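Local structure of NADP-dependent glyceraldehyde-3-phosphate dehydrogenase (3PRL) at residues D[77-91]-D[107-121]. The protein probably oxidises glyceraldehyde 3-phosphate with NADP+ without phosphorylating it, as a member of the aldehyde dehydrogenase family. Residues are numbered along the deposited sequence; the frame is centred on the assembly and turned at random.
Sequences LYAWADLLEERKEII and IGEVSRTADIIRHTA
I117 is the knob in a knobs-into-holes packing of two antiparallel helices, seated among L77, W80, A81 and L84; the axes of 77-86 and 107-121 approach to 8.6 Å at 168°, in the coenzyme-binding domain of the aldehyde dehydrogenase fold. Its CD1 makes a CH-pi contact over one face of W80, almost on the normal of the six-membered ring, while L84 CD1 lies over the same face and meets I117 CD1 at 3.5 Å. W80 turns its indole there by setting CG anti to the backbone N (chi1 178°), and NE1 bonds to the M198 carbonyl. An alanine in place of W80 would probably leave I117 CD1 without its aromatic floor and that carbonyl without its indole donor. The helices come closest where two small residues face each other, A81 CB standing 3.8 Å from A114 CB. Farther along, V110 slots between L84 and I91 with one methyl for each.

The other flank is looser and polar: D82 is exposed, E85 and R118 partly so, whereas W80, L84 and I117 are buried. R118 runs its CG past A81 CB, then bends at chi3. D82 OD1 stands in the guanidinium plane as a long ion pair with NE; D115 OD1 takes a weak bond from NH1. R118 NH2 to E85 OE2, modelled unusually close at 2.5 Å, is a bent, weak hydrogen bond within a salt bridge (129°).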
loop_
_atom_site.group_PDB
_atom_site.type_symbol
_atom_site.label_atom_id
_atom_site.label_comp_id
_atom_site.label_asym_id
_atom_site.label_seq_id
_atom_site.Cartn_x
_atom_site.Cartn_y
_atom_site.Cartn_z
ATOM N N LEU D 77 -1.567 8.116 23.977
ATOM C CA LEU D 77 -0.239 8.441 23.485
ATOM C C LEU D 77 -0.072 9.947 23.384
ATOM O O LEU D 77 0.882 10.476 23.928
ATOM C CB LEU D 77 0.068 7.731 22.155
ATOM C CG LEU D 77 0.782 6.378 22.258
ATOM C CD1 LEU D 77 -0.012 5.335 23.045
ATOM C CD2 LEU D 77 1.146 5.837 20.859
ATOM N N TYR D 78 -1.017 10.608 22.703
ATOM C CA TYR D 78 -1.067 12.062 22.598
ATOM C C TYR D 78 -0.883 12.690 23.980
ATOM O O TYR D 78 -0.042 13.559 24.163
ATOM C CB TYR D 78 -2.412 12.538 22.011
ATOM C CG TYR D 78 -2.692 12.177 20.558
ATOM C CD1 TYR D 78 -1.664 11.875 19.677
ATOM C CD2 TYR D 78 -3.995 12.190 20.059
ATOM C CE1 TYR D 78 -1.916 11.560 18.351
ATOM C CE2 TYR D 78 -4.262 11.878 18.729
ATOM C CZ TYR D 78 -3.215 11.561 17.880
ATOM O OH TYR D 78 -3.462 11.249 16.559
ATOM N N ALA D 79 -1.680 12.225 24.951
ATOM C CA ALA D 79 -1.649 12.750 26.337
ATOM C C ALA D 79 -0.289 12.576 26.997
ATOM O O ALA D 79 0.206 13.479 27.672
ATOM C CB ALA D 79 -2.729 12.093 27.196
ATOM N N TRP D 80 0.315 11.412 26.777
ATOM C CA TRP D 80 1.634 11.113 27.314
ATOM C C TRP D 80 2.658 12.056 26.695
ATOM O O TRP D 80 3.481 12.615 27.400
ATOM C CB TRP D 80 1.968 9.651 27.017
ATOM C CG TRP D 80 3.309 9.158 27.451
ATOM C CD1 TRP D 80 4.085 9.627 28.477
ATOM C CD2 TRP D 80 4.017 8.050 26.889
ATOM N NE1 TRP D 80 5.233 8.886 28.574
ATOM C CE2 TRP D 80 5.217 7.909 27.613
ATOM C CE3 TRP D 80 3.741 7.152 25.849
ATOM C CZ2 TRP D 80 6.154 6.916 27.321
ATOM C CZ3 TRP D 80 4.668 6.176 25.554
ATOM C CH2 TRP D 80 5.857 6.058 26.291
ATOM N N ALA D 81 2.579 12.228 25.375
ATOM C CA ALA D 81 3.490 13.101 24.631
ATOM C C ALA D 81 3.408 14.530 25.143
ATOM O O ALA D 81 4.447 15.174 25.368
ATOM C CB ALA D 81 3.185 13.055 23.166
ATOM N N ASP D 82 2.179 15.014 25.330
ATOM C CA ASP D 82 1.961 16.362 25.863
ATOM C C ASP D 82 2.640 16.553 27.219
ATOM O O ASP D 82 3.366 17.529 27.421
ATOM C CB ASP D 82 0.461 16.688 25.974
ATOM C CG ASP D 82 -0.283 16.539 24.647
ATOM O OD1 ASP D 82 0.349 16.281 23.599
ATOM O OD2 ASP D 82 -1.522 16.676 24.656
ATOM N N LEU D 83 2.402 15.620 28.136
ATOM C CA LEU D 83 2.994 15.692 29.468
ATOM C C LEU D 83 4.520 15.609 29.436
ATOM O O LEU D 83 5.172 16.241 30.249
ATOM C CB LEU D 83 2.424 14.615 30.409
ATOM C CG LEU D 83 0.922 14.538 30.720
ATOM C CD1 LEU D 83 0.666 13.628 31.934
ATOM C CD2 LEU D 83 0.265 15.905 30.936
ATOM N N LEU D 84 5.092 14.828 28.518
ATOM C CA LEU D 84 6.558 14.784 28.420
ATOM C C LEU D 84 7.112 16.151 27.982
ATOM O O LEU D 84 7.991 16.713 28.626
ATOM C CB LEU D 84 7.049 13.642 27.505
ATOM C CG LEU D 84 6.779 12.176 27.905
ATOM C CD1 LEU D 84 7.109 11.175 26.778
ATOM C CD2 LEU D 84 7.484 11.754 29.171
ATOM N N GLU D 85 6.558 16.689 26.904
ATOM C CA GLU D 85 6.914 18.010 26.384
ATOM C C GLU D 85 6.825 19.088 27.466
ATOM O O GLU D 85 7.743 19.897 27.632
ATOM C CB GLU D 85 5.960 18.328 25.246
ATOM C CG GLU D 85 6.143 19.637 24.542
ATOM C CD GLU D 85 5.328 19.642 23.269
ATOM O OE1 GLU D 85 4.216 20.215 23.277
ATOM O OE2 GLU D 85 5.771 19.017 22.283
ATOM N N GLU D 86 5.705 19.081 28.187
ATOM C CA GLU D 86 5.493 19.896 29.375
ATOM C C GLU D 86 6.633 19.758 30.394
ATOM O O GLU D 86 7.044 20.749 31.006
ATOM C CB GLU D 86 4.147 19.518 30.013
ATOM C CG GLU D 86 3.788 20.287 31.272
ATOM C CD GLU D 86 2.380 19.991 31.772
ATOM O OE1 GLU D 86 1.434 19.975 30.950
ATOM O OE2 GLU D 86 2.224 19.788 32.998
ATOM N N ARG D 87 7.136 18.539 30.577
ATOM C CA ARG D 87 8.211 18.284 31.547
ATOM C C ARG D 87 9.594 18.210 30.886
ATOM O O ARG D 87 10.503 17.527 31.382
ATOM C CB ARG D 87 7.907 17.025 32.376
ATOM C CG ARG D 87 6.636 17.167 33.208
ATOM C CD ARG D 87 6.069 15.843 33.694
ATOM N NE ARG D 87 4.737 16.023 34.282
ATOM C CZ ARG D 87 4.014 15.055 34.837
ATOM N NH1 ARG D 87 4.477 13.816 34.902
ATOM N NH2 ARG D 87 2.821 15.335 35.339
ATOM N N LYS D 88 9.733 18.924 29.767
ATOM C CA LYS D 88 11.005 19.090 29.056
ATOM C C LYS D 88 12.177 19.208 30.025
ATOM O O LYS D 88 13.135 18.435 29.969
ATOM C CB LYS D 88 10.969 20.376 28.212
ATOM C CG LYS D 88 10.797 20.193 26.722
ATOM C CD LYS D 88 11.262 21.433 25.922
ATOM C CE LYS D 88 10.318 22.628 26.033
ATOM N NZ LYS D 88 10.540 23.443 27.280
ATOM N N GLU D 89 12.057 20.187 30.916
ATOM C CA GLU D 89 13.153 20.685 31.727
ATOM C C GLU D 89 13.466 19.778 32.903
ATOM O O GLU D 89 14.626 19.604 33.261
ATOM C CB GLU D 89 12.826 22.100 32.228
ATOM C CG GLU D 89 13.147 23.219 31.233
ATOM C CD GLU D 89 12.224 23.253 30.018
ATOM O OE1 GLU D 89 10.986 23.201 30.187
ATOM O OE2 GLU D 89 12.741 23.348 28.883
ATOM N N ILE D 90 12.422 19.218 33.505
ATOM C CA ILE D 90 12.558 18.330 34.655
ATOM C C ILE D 90 13.183 17.009 34.210
ATOM O O ILE D 90 14.206 16.586 34.729
ATOM C CB ILE D 90 11.183 18.066 35.320
ATOM C CG1 ILE D 90 10.601 19.377 35.885
ATOM C CG2 ILE D 90 11.298 16.944 36.382
ATOM C CD1 ILE D 90 9.107 19.345 36.192
ATOM N N ILE D 91 12.555 16.370 33.231
ATOM C CA ILE D 91 13.032 15.095 32.716
ATOM C C ILE D 91 14.410 15.298 32.087
ATOM O O ILE D 91 15.366 14.616 32.457
ATOM C CB ILE D 91 11.992 14.475 31.743
ATOM C CG1 ILE D 91 10.650 14.325 32.456
ATOM C CG2 ILE D 91 12.451 13.118 31.215
ATOM C CD1 ILE D 91 9.576 13.685 31.616
ATOM N N ILE D 107 17.491 17.530 27.047
ATOM C CA ILE D 107 16.145 18.095 26.909
ATOM C C ILE D 107 15.627 17.793 25.520
ATOM O O ILE D 107 14.450 17.534 25.360
ATOM C CB ILE D 107 16.109 19.635 27.109
ATOM C CG1 ILE D 107 16.738 20.029 28.438
ATOM C CG2 ILE D 107 14.671 20.152 27.015
ATOM C CD1 ILE D 107 17.341 21.430 28.423
ATOM N N GLY D 108 16.525 17.837 24.533
ATOM C CA GLY D 108 16.228 17.552 23.131
ATOM C C GLY D 108 15.732 16.128 22.956
ATOM O O GLY D 108 14.876 15.862 22.111
ATOM N N GLU D 109 16.266 15.225 23.778
ATOM C CA GLU D 109 15.843 13.836 23.798
ATOM C C GLU D 109 14.381 13.698 24.191
ATOM O O GLU D 109 13.656 12.925 23.569
ATOM C CB GLU D 109 16.706 13.004 24.750
ATOM C CG GLU D 109 16.179 11.579 24.920
ATOM C CD GLU D 109 17.134 10.643 25.622
ATOM O OE1 GLU D 109 18.216 11.090 26.078
ATOM O OE2 GLU D 109 16.782 9.456 25.718
ATOM N N VAL D 110 13.963 14.438 25.219
ATOM C CA VAL D 110 12.558 14.466 25.639
ATOM C C VAL D 110 11.644 15.074 24.546
ATOM O O VAL D 110 10.567 14.538 24.291
ATOM C CB VAL D 110 12.343 15.217 26.994
ATOM C CG1 VAL D 110 10.950 14.946 27.551
ATOM C CG2 VAL D 110 13.416 14.843 28.026
ATOM N N SER D 111 12.073 16.174 23.917
ATOM C CA SER D 111 11.288 16.820 22.836
ATOM C C SER D 111 11.045 15.843 21.708
ATOM O O SER D 111 9.907 15.658 21.266
ATOM C CB SER D 111 11.998 18.039 22.246
ATOM O OG SER D 111 12.260 19.016 23.219
ATOM N N ARG D 112 12.127 15.215 21.257
ATOM C CA ARG D 112 12.062 14.301 20.126
ATOM C C ARG D 112 11.201 13.096 20.489
ATOM O O ARG D 112 10.482 12.585 19.639
ATOM C CB ARG D 112 13.467 13.878 19.663
ATOM C CG ARG D 112 13.482 13.004 18.396
ATOM C CD ARG D 112 14.889 12.866 17.781
ATOM N NE ARG D 112 15.060 11.578 17.107
ATOM C CZ ARG D 112 16.213 11.119 16.609
ATOM N NH1 ARG D 112 17.327 11.841 16.695
ATOM N NH2 ARG D 112 16.254 9.921 16.024
ATOM N N THR D 113 11.282 12.663 21.754
ATOM C CA THR D 113 10.518 11.515 22.242
ATOM C C THR D 113 9.010 11.716 22.038
ATOM O O THR D 113 8.337 10.833 21.492
ATOM C CB THR D 113 10.862 11.165 23.735
ATOM O OG1 THR D 113 12.150 10.544 23.813
ATOM C CG2 THR D 113 9.843 10.221 24.346
ATOM N N ALA D 114 8.496 12.874 22.468
ATOM C CA ALA D 114 7.073 13.216 22.293
ATOM C C ALA D 114 6.700 13.296 20.825
ATOM O O ALA D 114 5.589 12.941 20.431
ATOM C CB ALA D 114 6.713 14.527 23.014
ATOM N N ASP D 115 7.649 13.744 20.016
ATOM C CA ASP D 115 7.478 13.762 18.576
ATOM C C ASP D 115 7.349 12.355 18.000
ATOM O O ASP D 115 6.521 12.136 17.104
ATOM C CB ASP D 115 8.625 14.504 17.905
ATOM C CG ASP D 115 8.577 16.004 18.150
ATOM O OD1 ASP D 115 7.524 16.535 18.591
ATOM O OD2 ASP D 115 9.602 16.656 17.883
ATOM N N ILE D 116 8.145 11.410 18.509
ATOM C CA ILE D 116 8.044 10.004 18.090
ATOM C C ILE D 116 6.741 9.354 18.551
ATOM O O ILE D 116 6.135 8.564 17.805
ATOM C CB ILE D 116 9.253 9.139 18.571
ATOM C CG1 ILE D 116 10.499 9.434 17.736
ATOM C CG2 ILE D 116 8.962 7.663 18.420
ATOM C CD1 ILE D 116 11.815 9.268 18.533
ATOM N N ILE D 117 6.312 9.676 19.765
ATOM C CA ILE D 117 5.091 9.127 20.326
ATOM C C ILE D 117 3.847 9.623 19.558
ATOM O O ILE D 117 2.922 8.846 19.317
ATOM C CB ILE D 117 4.990 9.430 21.842
ATOM C CG1 ILE D 117 6.080 8.663 22.612
ATOM C CG2 ILE D 117 3.588 9.133 22.407
ATOM C CD1 ILE D 117 6.352 9.214 23.967
ATOM N N ARG D 118 3.829 10.901 19.166
ATOM C CA ARG D 118 2.668 11.428 18.431
ATOM C C ARG D 118 2.570 10.825 17.034
ATOM O O ARG D 118 1.500 10.419 16.605
ATOM C CB ARG D 118 2.688 12.954 18.380
ATOM C CG ARG D 118 2.502 13.585 19.743
ATOM C CD ARG D 118 1.942 14.964 19.621
ATOM N NE ARG D 118 2.540 15.857 20.598
ATOM C CZ ARG D 118 3.642 16.564 20.378
ATOM N NH1 ARG D 118 4.270 16.485 19.202
ATOM N NH2 ARG D 118 4.112 17.357 21.335
ATOM N N HIS D 119 3.705 10.744 16.350
ATOM C CA HIS D 119 3.785 10.228 14.984
ATOM C C HIS D 119 3.482 8.738 14.891
ATOM O O HIS D 119 2.939 8.282 13.884
ATOM C CB HIS D 119 5.160 10.519 14.406
ATOM C CG HIS D 119 5.195 10.493 12.913
ATOM N ND1 HIS D 119 5.037 11.626 12.146
ATOM C CD2 HIS D 119 5.353 9.467 12.046
ATOM C CE1 HIS D 119 5.106 11.301 10.870
ATOM N NE2 HIS D 119 5.291 9.997 10.782
ATOM N N THR D 120 3.866 8.003 15.941
ATOM C CA THR D 120 3.551 6.593 16.159
ATOM C C THR D 120 2.049 6.404 16.358
ATOM O O THR D 120 1.449 5.483 15.784
ATOM C CB THR D 120 4.308 6.033 17.435
ATOM O OG1 THR D 120 5.720 5.988 17.202
ATOM C CG2 THR D 120 3.859 4.644 17.795
ATOM N N ALA D 121 1.468 7.220 17.241
ATOM C CA ALA D 121 0.003 7.238 17.430
ATOM C C ALA D 121 -0.762 7.406 16.106
ATOM O O ALA D 121 -1.637 6.583 15.800
ATOM C CB ALA D 121 -0.403 8.307 18.410
#